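Local coordinates for protein GH62 hydrolase (PDB 4PVA) that probably removes alpha-L-arabinofuranosyl side groups from arabinoxylan, as a GH62 arabinofuranosidase of a thermophilic fungus, at residues 55-60 and 77-82; 70-75 and 87-92; 188-193 and 209-214. All blocks are in the same frame, centred on the assembly; numbering follows the deposited sequence.

Overall arrangement
Interactions 1 and 2 draw on neighbouring strands of one antiparallel sheet and touch each other: Val-59 N lies 2.9 Å from Phe-74 O, a probable hydrogen bond between strands 56-65 and 68-76. Interaction 3 belongs to another sheet on the opposite side of the chain's centre, its centre about 34 Å from that of interaction 1 and about 31 Å from that of interaction 2. Interaction 1 is a surface contact, made by aromatic packing and a water bridge. The other two each join the third and fourth strands of a propeller blade by backbone hydrogen bonds; interaction 2 is buried and rich in aromatic rings, whereas interaction 3 is partly buried, mixes aliphatic and polar groups, and carries a beta bulge.

Interaction 1. Residues 55-60 and 77-82; sequences GTYHVF and TDFAEA
Tyr-57 and Phe-79 make the aromatic part of this contact, their side chains crossing at about a right angle. The rings meet obliquely, with centroids 4.6 Å apart and planes at 42°, and Phe-79 CZ sits 3.6 Å from Tyr-57 CE1 over one face of the tyrosine. Tyr-57 CG is anti to the carbonyl carbon (chi1 -60°), a torsion that carries the ring out to the loop 77-82. The edge of the same ring, at CE2, meets Thr-77 O 3.7 Å away. Phe-76 and Ile-299 also pack on Tyr-57, so a broad flat residue suits the place. With an alanine here the ring is gone, and Phe-79 would probably lose its partner over one face and be freer to turn.

The polar part is indirect: one water donates to Gly-55 O and to Thr-77 O, at 2.7 Å from each. Gly-55 suits the turn because its phi is positive (82°).

Within the loop, Ala-80 N donates to Asp-78 OD1, an Asx turn. The whole is a surface contact within one blade of the five-bladed beta-propeller of GH62 enzymes, where the start of inner strand 56-65 meets the loop that follows strand 68-76.

Interaction 2. Residues 70-75 and 87-92; sequences NMVYFN and FYYLDQ
Leu-90 packs along the backbone of Met-71 and Val-72, where strand 68-76 pairs with 88-89, the outermost strand of a blade in the five-bladed beta-propeller of GH62 enzymes. The pairing is antiparallel: Tyr-73 and Tyr-88 form a hydrogen-bonded pair, Val-72 and Tyr-89 a non-hydrogen-bonded one. The Leu-90 side chain starts at CB, 3.4 Å from Met-71 O, the same oxygen that accepts from Leu-90 N. CG, anti to the carbonyl carbon (chi1 -74°), stays near that oxygen at 3.8 Å. At the tip, the methyl CD1 meets Val-72 C at 3.7 Å and CB of Met-71, a selenomethionine, at 3.9 Å, and approaches CB of Tyr-73. A branched aliphatic residue suits this buried spot because it fills the space beside the backbone without bringing a polar group.

On the Val-72 and Tyr-89 face, the two side chains run side by side, and Val-72 CG1 comes within 3.4 Å of Tyr-89 CD1. Next to them Phe-74 and Phe-87 also point the same way, their rings oblique with planes at 39° and Phe-87 CE1 over one face of Phe-74. The polar ends find partners outside the two segments: Tyr-89 OH bonds Asp-38, Tyr-73 OH bonds His-58, and Asp-91 OD2 forms a salt bridge with Arg-40. Asn-70 ND2 bonds the carbonyls of Gly-96 and Gly-98, while OD1 takes Met-71 N at 2.8 Å from above the carbonyl plane.

Interaction 3. Residues 188-193 and 209-214; sequences GHLYRS and IVLQDT
His-189 and Gln-212 project together from neighbouring strands, with ring and amide planes 51° apart. Gln-212 OE1 meets the imidazole edge in its plane, 3.3 Å from CD2. A water 2.7 Å from His-189 NE2 donates to the same OE1, while His-189 ND1 is bonded to Asp-185. On the same sheet face Tyr-191 and Ile-209 also run alongside each other, Tyr-191 CE1 lying 3.6 Å from Ile-209 CG1; the tyrosine hydroxyl bonds Asp-185 too.

Between these pairs lies a classic beta bulge, Val-210 and Leu-211 both facing Leu-190, in the outermost hairpin of a blade of the GH62 five-bladed beta-propeller. Val-210 N donates to Leu-190 O at 2.8 Å and Leu-190 N to Leu-211 O at 3.0 Å.

The Val-210 and Leu-190 side chains cross obliquely, CG2 lying 3.9 Å from Leu-190 CD2, and Val-210 CG1 packs 3.6 Å from Arg-192 CB. Arg-192 bends at chi3 (63°), bringing the guanidinium edge to that methyl; NH1 hydrogen-bonds Gln-194 OE1 and His-180 ND1, and NH2 forms a salt bridge with Asp-262. Gly-188 O accepts from Asp-213 N at 2.9 Å; Gly-188 has positive phi, and a beta carbon there would press on Asp-213 O and the preceding carbonyl oxygen.

Interaction 1. Residues 55-60 and 77-82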
# COMPACT_ATOMS: atom_id res chain seq x y z
N GLY A 55 -9.04 -17.48 -8.22
CA GLY A 55 -10.20 -16.75 -8.68
C GLY A 55 -10.91 -15.90 -7.64
O GLY A 55 -11.86 -15.20 -7.98
N THR A 56 -10.43 -15.91 -6.40
CA THR A 56 -11.00 -15.07 -5.36
C THR A 56 -10.05 -13.94 -4.99
O THR A 56 -8.87 -14.16 -4.71
CB THR A 56 -11.32 -15.87 -4.11
OG1 THR A 56 -12.28 -16.89 -4.43
CG2 THR A 56 -11.93 -14.99 -3.02
N TYR A 57 -10.61 -12.73 -5.04
CA TYR A 57 -9.92 -11.51 -4.57
C TYR A 57 -10.14 -11.33 -3.08
O TYR A 57 -11.27 -11.36 -2.61
CB TYR A 57 -10.44 -10.28 -5.30
CG TYR A 57 -10.25 -10.33 -6.78
CD1 TYR A 57 -9.08 -9.88 -7.36
CD2 TYR A 57 -11.24 -10.85 -7.63
CE1 TYR A 57 -8.91 -9.93 -8.75
CE2 TYR A 57 -11.07 -10.87 -8.99
CZ TYR A 57 -9.92 -10.46 -9.52
OH TYR A 57 -9.82 -10.51 -10.91
N HIS A 58 -9.03 -11.18 -2.37
CA HIS A 58 -9.01 -10.96 -0.94
C HIS A 58 -8.50 -9.55 -0.68
O HIS A 58 -7.39 -9.25 -1.07
CB HIS A 58 -8.07 -11.95 -0.28
CG HIS A 58 -8.49 -13.38 -0.44
ND1 HIS A 58 -9.31 -14.01 0.47
CD2 HIS A 58 -8.21 -14.29 -1.40
CE1 HIS A 58 -9.52 -15.25 0.07
NE2 HIS A 58 -8.86 -15.45 -1.05
N VAL A 59 -9.32 -8.72 -0.07
CA VAL A 59 -9.01 -7.32 0.14
C VAL A 59 -9.04 -6.95 1.61
O VAL A 59 -9.94 -7.35 2.35
CB VAL A 59 -9.98 -6.40 -0.64
CG1 VAL A 59 -9.60 -4.93 -0.46
CG2 VAL A 59 -9.97 -6.77 -2.12
N PHE A 60 -8.03 -6.18 2.04
CA PHE A 60 -8.05 -5.52 3.34
C PHE A 60 -8.03 -4.04 3.06
O PHE A 60 -7.31 -3.58 2.16
CB PHE A 60 -6.85 -5.91 4.21
CG PHE A 60 -6.75 -7.41 4.49
CD1 PHE A 60 -6.32 -8.28 3.50
CD2 PHE A 60 -7.12 -7.92 5.71
CE1 PHE A 60 -6.26 -9.64 3.72
CE2 PHE A 60 -7.02 -9.28 5.95
CZ PHE A 60 -6.59 -10.12 4.95
N THR A 77 -15.38 -12.49 -6.20
CA THR A 77 -14.86 -13.04 -7.42
C THR A 77 -15.03 -12.14 -8.64
O THR A 77 -14.38 -12.38 -9.64
CB THR A 77 -15.53 -14.40 -7.75
OG1 THR A 77 -16.95 -14.24 -7.88
CG2 THR A 77 -15.24 -15.39 -6.66
N ASP A 78 -15.86 -11.14 -8.52
CA ASP A 78 -16.23 -10.28 -9.64
C ASP A 78 -16.23 -8.82 -9.18
O ASP A 78 -16.95 -8.46 -8.31
CB ASP A 78 -17.64 -10.73 -10.08
CG ASP A 78 -18.22 -9.95 -11.23
OD1 ASP A 78 -17.90 -8.81 -11.49
OD2 ASP A 78 -19.11 -10.57 -11.84
N PHE A 79 -15.39 -7.99 -9.82
CA PHE A 79 -15.26 -6.61 -9.42
C PHE A 79 -16.59 -5.89 -9.34
O PHE A 79 -16.79 -5.05 -8.46
CB PHE A 79 -14.35 -5.82 -10.33
CG PHE A 79 -12.90 -6.17 -10.20
CD1 PHE A 79 -12.21 -5.85 -9.05
CD2 PHE A 79 -12.24 -6.82 -11.22
CE1 PHE A 79 -10.88 -6.20 -8.93
CE2 PHE A 79 -10.90 -7.13 -11.11
CZ PHE A 79 -10.23 -6.84 -9.95
N ALA A 80 -17.50 -6.20 -10.26
CA ALA A 80 -18.80 -5.54 -10.27
C ALA A 80 -19.71 -5.91 -9.12
O ALA A 80 -20.71 -5.22 -8.86
CB ALA A 80 -19.51 -5.83 -11.58
N GLU A 81 -19.37 -7.00 -8.42
CA GLU A 81 -20.08 -7.47 -7.24
C GLU A 81 -19.34 -7.20 -5.93
O GLU A 81 -19.83 -7.53 -4.86
CB GLU A 81 -20.39 -8.99 -7.35
CG GLU A 81 -21.25 -9.35 -8.55
CD GLU A 81 -22.57 -8.60 -8.57
OE1 GLU A 81 -23.14 -8.35 -7.48
OE2 GLU A 81 -23.03 -8.23 -9.68
N ALA A 82 -18.16 -6.58 -6.01
CA ALA A 82 -17.39 -6.27 -4.80
C ALA A 82 -18.16 -5.45 -3.78
O ALA A 82 -18.00 -5.62 -2.57
CB ALA A 82 -16.10 -5.53 -5.16
O HOH W 1 -12.62 -14.26 -10.34

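Interaction 2. Residues 70-75 and 87-92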
# COMPACT_ATOMS: atom_id res chain seq x y z
N ASN A 70 -10.17 2.02 11.58
CA ASN A 70 -9.94 0.61 11.82
C ASN A 70 -9.96 -0.10 10.45
O ASN A 70 -9.76 0.59 9.43
CB ASN A 70 -10.92 0.07 12.86
CG ASN A 70 -10.41 -1.18 13.54
OD1 ASN A 70 -10.56 -2.28 13.01
ND2 ASN A 70 -9.97 -1.05 14.78
N MSE A 71 -10.07 -1.42 10.37
CA MSE A 71 -9.86 -2.14 9.11
C MSE A 71 -10.91 -3.19 8.89
O MSE A 71 -11.55 -3.70 9.85
CB MSE A 71 -8.43 -2.74 9.04
CG MSE A 71 -7.36 -1.65 9.21
SE MSE A 71 -5.55 -2.33 9.07
CE MSE A 71 -5.64 -3.62 10.54
N VAL A 72 -11.06 -3.53 7.62
CA VAL A 72 -12.02 -4.54 7.18
C VAL A 72 -11.35 -5.52 6.25
O VAL A 72 -10.39 -5.16 5.55
CB VAL A 72 -13.24 -3.96 6.42
CG1 VAL A 72 -14.17 -3.25 7.37
CG2 VAL A 72 -12.86 -3.08 5.23
N TYR A 73 -11.85 -6.75 6.24
CA TYR A 73 -11.52 -7.74 5.25
C TYR A 73 -12.79 -8.09 4.46
O TYR A 73 -13.87 -8.24 5.05
CB TYR A 73 -10.96 -8.99 5.93
CG TYR A 73 -10.94 -10.20 5.03
CD1 TYR A 73 -9.95 -10.37 4.08
CD2 TYR A 73 -11.95 -11.15 5.12
CE1 TYR A 73 -9.94 -11.46 3.24
CE2 TYR A 73 -11.97 -12.25 4.27
CZ TYR A 73 -10.97 -12.41 3.34
OH TYR A 73 -11.02 -13.52 2.50
N PHE A 74 -12.64 -8.32 3.17
CA PHE A 74 -13.71 -8.87 2.37
C PHE A 74 -13.13 -9.60 1.16
O PHE A 74 -11.99 -9.37 0.77
CB PHE A 74 -14.72 -7.79 1.97
CG PHE A 74 -14.15 -6.63 1.21
CD1 PHE A 74 -13.47 -5.60 1.86
CD2 PHE A 74 -14.31 -6.54 -0.16
CE1 PHE A 74 -12.98 -4.52 1.14
CE2 PHE A 74 -13.80 -5.46 -0.88
CZ PHE A 74 -13.14 -4.45 -0.22
N ASN A 75 -13.95 -10.45 0.53
CA ASN A 75 -13.55 -11.14 -0.66
C ASN A 75 -14.68 -11.14 -1.67
O ASN A 75 -15.84 -10.87 -1.32
CB ASN A 75 -13.01 -12.54 -0.36
CG ASN A 75 -14.05 -13.46 0.27
OD1 ASN A 75 -15.12 -13.71 -0.30
ND2 ASN A 75 -13.75 -13.96 1.43
N PHE A 87 -18.58 -7.16 4.77
CA PHE A 87 -17.34 -6.79 5.42
C PHE A 87 -17.17 -7.60 6.70
O PHE A 87 -18.13 -7.76 7.47
CB PHE A 87 -17.34 -5.31 5.82
CG PHE A 87 -17.18 -4.34 4.68
CD1 PHE A 87 -16.85 -4.73 3.38
CD2 PHE A 87 -17.33 -2.99 4.95
CE1 PHE A 87 -16.69 -3.78 2.37
CE2 PHE A 87 -17.19 -2.05 3.94
CZ PHE A 87 -16.86 -2.44 2.66
N TYR A 88 -15.98 -8.13 6.92
CA TYR A 88 -15.59 -8.55 8.25
C TYR A 88 -14.84 -7.40 8.90
O TYR A 88 -13.72 -7.06 8.48
CB TYR A 88 -14.75 -9.81 8.24
CG TYR A 88 -14.50 -10.34 9.64
CD1 TYR A 88 -13.50 -9.81 10.45
CD2 TYR A 88 -15.32 -11.34 10.19
CE1 TYR A 88 -13.29 -10.28 11.73
CE2 TYR A 88 -15.12 -11.80 11.47
CZ TYR A 88 -14.11 -11.27 12.24
OH TYR A 88 -13.89 -11.71 13.53
N TYR A 89 -15.42 -6.77 9.91
CA TYR A 89 -14.78 -5.69 10.66
C TYR A 89 -13.75 -6.30 11.60
O TYR A 89 -14.07 -7.06 12.52
CB TYR A 89 -15.83 -4.87 11.38
CG TYR A 89 -16.71 -4.08 10.45
CD1 TYR A 89 -16.29 -2.87 9.94
CD2 TYR A 89 -17.97 -4.53 10.09
CE1 TYR A 89 -17.08 -2.13 9.11
CE2 TYR A 89 -18.78 -3.78 9.26
CZ TYR A 89 -18.33 -2.57 8.77
OH TYR A 89 -19.12 -1.82 7.94
N LEU A 90 -12.48 -5.99 11.34
CA LEU A 90 -11.40 -6.70 11.98
C LEU A 90 -11.24 -6.41 13.47
O LEU A 90 -10.54 -7.14 14.16
CB LEU A 90 -10.10 -6.42 11.22
CG LEU A 90 -10.06 -7.18 9.89
CD1 LEU A 90 -9.00 -6.61 8.96
CD2 LEU A 90 -9.74 -8.64 10.07
N ASP A 91 -11.92 -5.38 13.97
CA ASP A 91 -12.01 -5.17 15.43
C ASP A 91 -12.73 -6.30 16.17
O ASP A 91 -12.62 -6.34 17.40
CB ASP A 91 -12.56 -3.79 15.79
CG ASP A 91 -13.93 -3.51 15.21
OD1 ASP A 91 -14.72 -4.44 15.01
OD2 ASP A 91 -14.19 -2.33 14.93
N GLN A 92 -13.37 -7.20 15.42
CA GLN A 92 -13.99 -8.41 15.98
C GLN A 92 -13.00 -9.54 16.15
O GLN A 92 -13.29 -10.51 16.86
CB GLN A 92 -15.14 -8.90 15.07
CG GLN A 92 -16.21 -7.85 14.89
CD GLN A 92 -16.76 -7.46 16.20
OE1 GLN A 92 -17.41 -8.28 16.88
NE2 GLN A 92 -16.47 -6.23 16.64

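Interaction 3. Residues 188-193 and 209-214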
# COMPACT_ATOMS: atom_id res chain seq x y z
N GLY A 188 8.12 14.72 4.05
CA GLY A 188 9.07 14.72 2.95
C GLY A 188 10.16 13.66 3.00
O GLY A 188 11.06 13.70 2.19
N HIS A 189 10.07 12.71 3.92
CA HIS A 189 11.08 11.63 4.03
C HIS A 189 10.47 10.27 3.77
O HIS A 189 9.32 10.00 4.12
CB HIS A 189 11.74 11.61 5.41
CG HIS A 189 12.26 12.95 5.85
ND1 HIS A 189 11.59 13.73 6.76
CD2 HIS A 189 13.35 13.65 5.46
CE1 HIS A 189 12.26 14.86 6.92
NE2 HIS A 189 13.33 14.83 6.16
N LEU A 190 11.30 9.42 3.19
CA LEU A 190 11.04 7.98 3.05
C LEU A 190 12.14 7.26 3.81
O LEU A 190 13.33 7.49 3.52
CB LEU A 190 10.97 7.58 1.58
CG LEU A 190 10.68 6.09 1.31
CD1 LEU A 190 9.31 5.69 1.75
CD2 LEU A 190 10.87 5.73 -0.14
N TYR A 191 11.73 6.41 4.75
CA TYR A 191 12.64 5.69 5.63
C TYR A 191 12.67 4.22 5.28
O TYR A 191 11.71 3.70 4.77
CB TYR A 191 12.24 5.80 7.09
CG TYR A 191 12.12 7.22 7.61
CD1 TYR A 191 13.21 7.87 8.13
CD2 TYR A 191 10.93 7.90 7.60
CE1 TYR A 191 13.11 9.19 8.61
CE2 TYR A 191 10.82 9.21 8.07
CZ TYR A 191 11.90 9.84 8.55
OH TYR A 191 11.78 11.15 9.10
N ARG A 192 13.77 3.56 5.62
CA ARG A 192 13.95 2.12 5.40
C ARG A 192 14.77 1.51 6.50
O ARG A 192 15.88 1.96 6.79
CB ARG A 192 14.64 1.87 4.07
CG ARG A 192 14.78 0.40 3.66
CD ARG A 192 15.81 0.22 2.53
NE ARG A 192 17.13 0.62 2.96
CZ ARG A 192 17.89 -0.06 3.79
NH1 ARG A 192 17.56 -1.28 4.17
NH2 ARG A 192 19.01 0.47 4.22
N SER A 193 14.23 0.45 7.08
CA SER A 193 14.96 -0.45 8.01
C SER A 193 15.10 -1.81 7.37
O SER A 193 14.41 -2.14 6.40
CB SER A 193 14.22 -0.62 9.33
OG SER A 193 14.19 0.60 10.08
N ILE A 209 17.16 7.38 6.06
CA ILE A 209 16.41 8.14 5.08
C ILE A 209 16.91 7.75 3.71
O ILE A 209 18.10 7.95 3.41
CB ILE A 209 16.57 9.67 5.32
CG1 ILE A 209 15.94 10.07 6.65
CG2 ILE A 209 15.93 10.42 4.17
CD1 ILE A 209 16.23 11.48 7.11
N VAL A 210 16.05 7.18 2.87
CA VAL A 210 16.51 6.72 1.56
C VAL A 210 16.19 7.71 0.45
O VAL A 210 16.91 7.77 -0.52
CB VAL A 210 15.99 5.32 1.21
CG1 VAL A 210 16.59 4.25 2.13
CG2 VAL A 210 14.51 5.28 1.22
N LEU A 211 15.12 8.49 0.60
CA LEU A 211 14.79 9.59 -0.30
C LEU A 211 14.15 10.69 0.50
O LEU A 211 13.49 10.44 1.49
CB LEU A 211 13.79 9.16 -1.34
CG LEU A 211 14.17 8.20 -2.43
CD1 LEU A 211 12.94 7.91 -3.28
CD2 LEU A 211 15.33 8.68 -3.27
N GLN A 212 14.38 11.93 0.07
CA GLN A 212 13.73 13.06 0.70
C GLN A 212 13.48 14.19 -0.28
O GLN A 212 14.28 14.38 -1.22
CB GLN A 212 14.51 13.54 1.94
CG GLN A 212 15.89 14.06 1.63
CD GLN A 212 16.65 14.50 2.88
OE1 GLN A 212 16.24 14.26 4.01
NE2 GLN A 212 17.80 15.13 2.66
N ASP A 213 12.40 14.94 -0.09
CA ASP A 213 12.18 16.18 -0.82
C ASP A 213 11.73 17.25 0.16
O ASP A 213 10.54 17.51 0.33
CB ASP A 213 11.16 16.02 -1.95
CG ASP A 213 11.16 17.20 -2.90
OD1 ASP A 213 11.25 18.35 -2.42
OD2 ASP A 213 11.06 16.98 -4.12
N THR A 214 12.72 17.85 0.80
CA THR A 214 12.50 18.78 1.89
C THR A 214 11.86 20.08 1.41
O THR A 214 11.10 20.70 2.13
CB THR A 214 13.81 19.06 2.64
OG1 THR A 214 14.76 19.58 1.72
CG2 THR A 214 14.35 17.77 3.23
O HOH W 2 15.61 16.26 6.11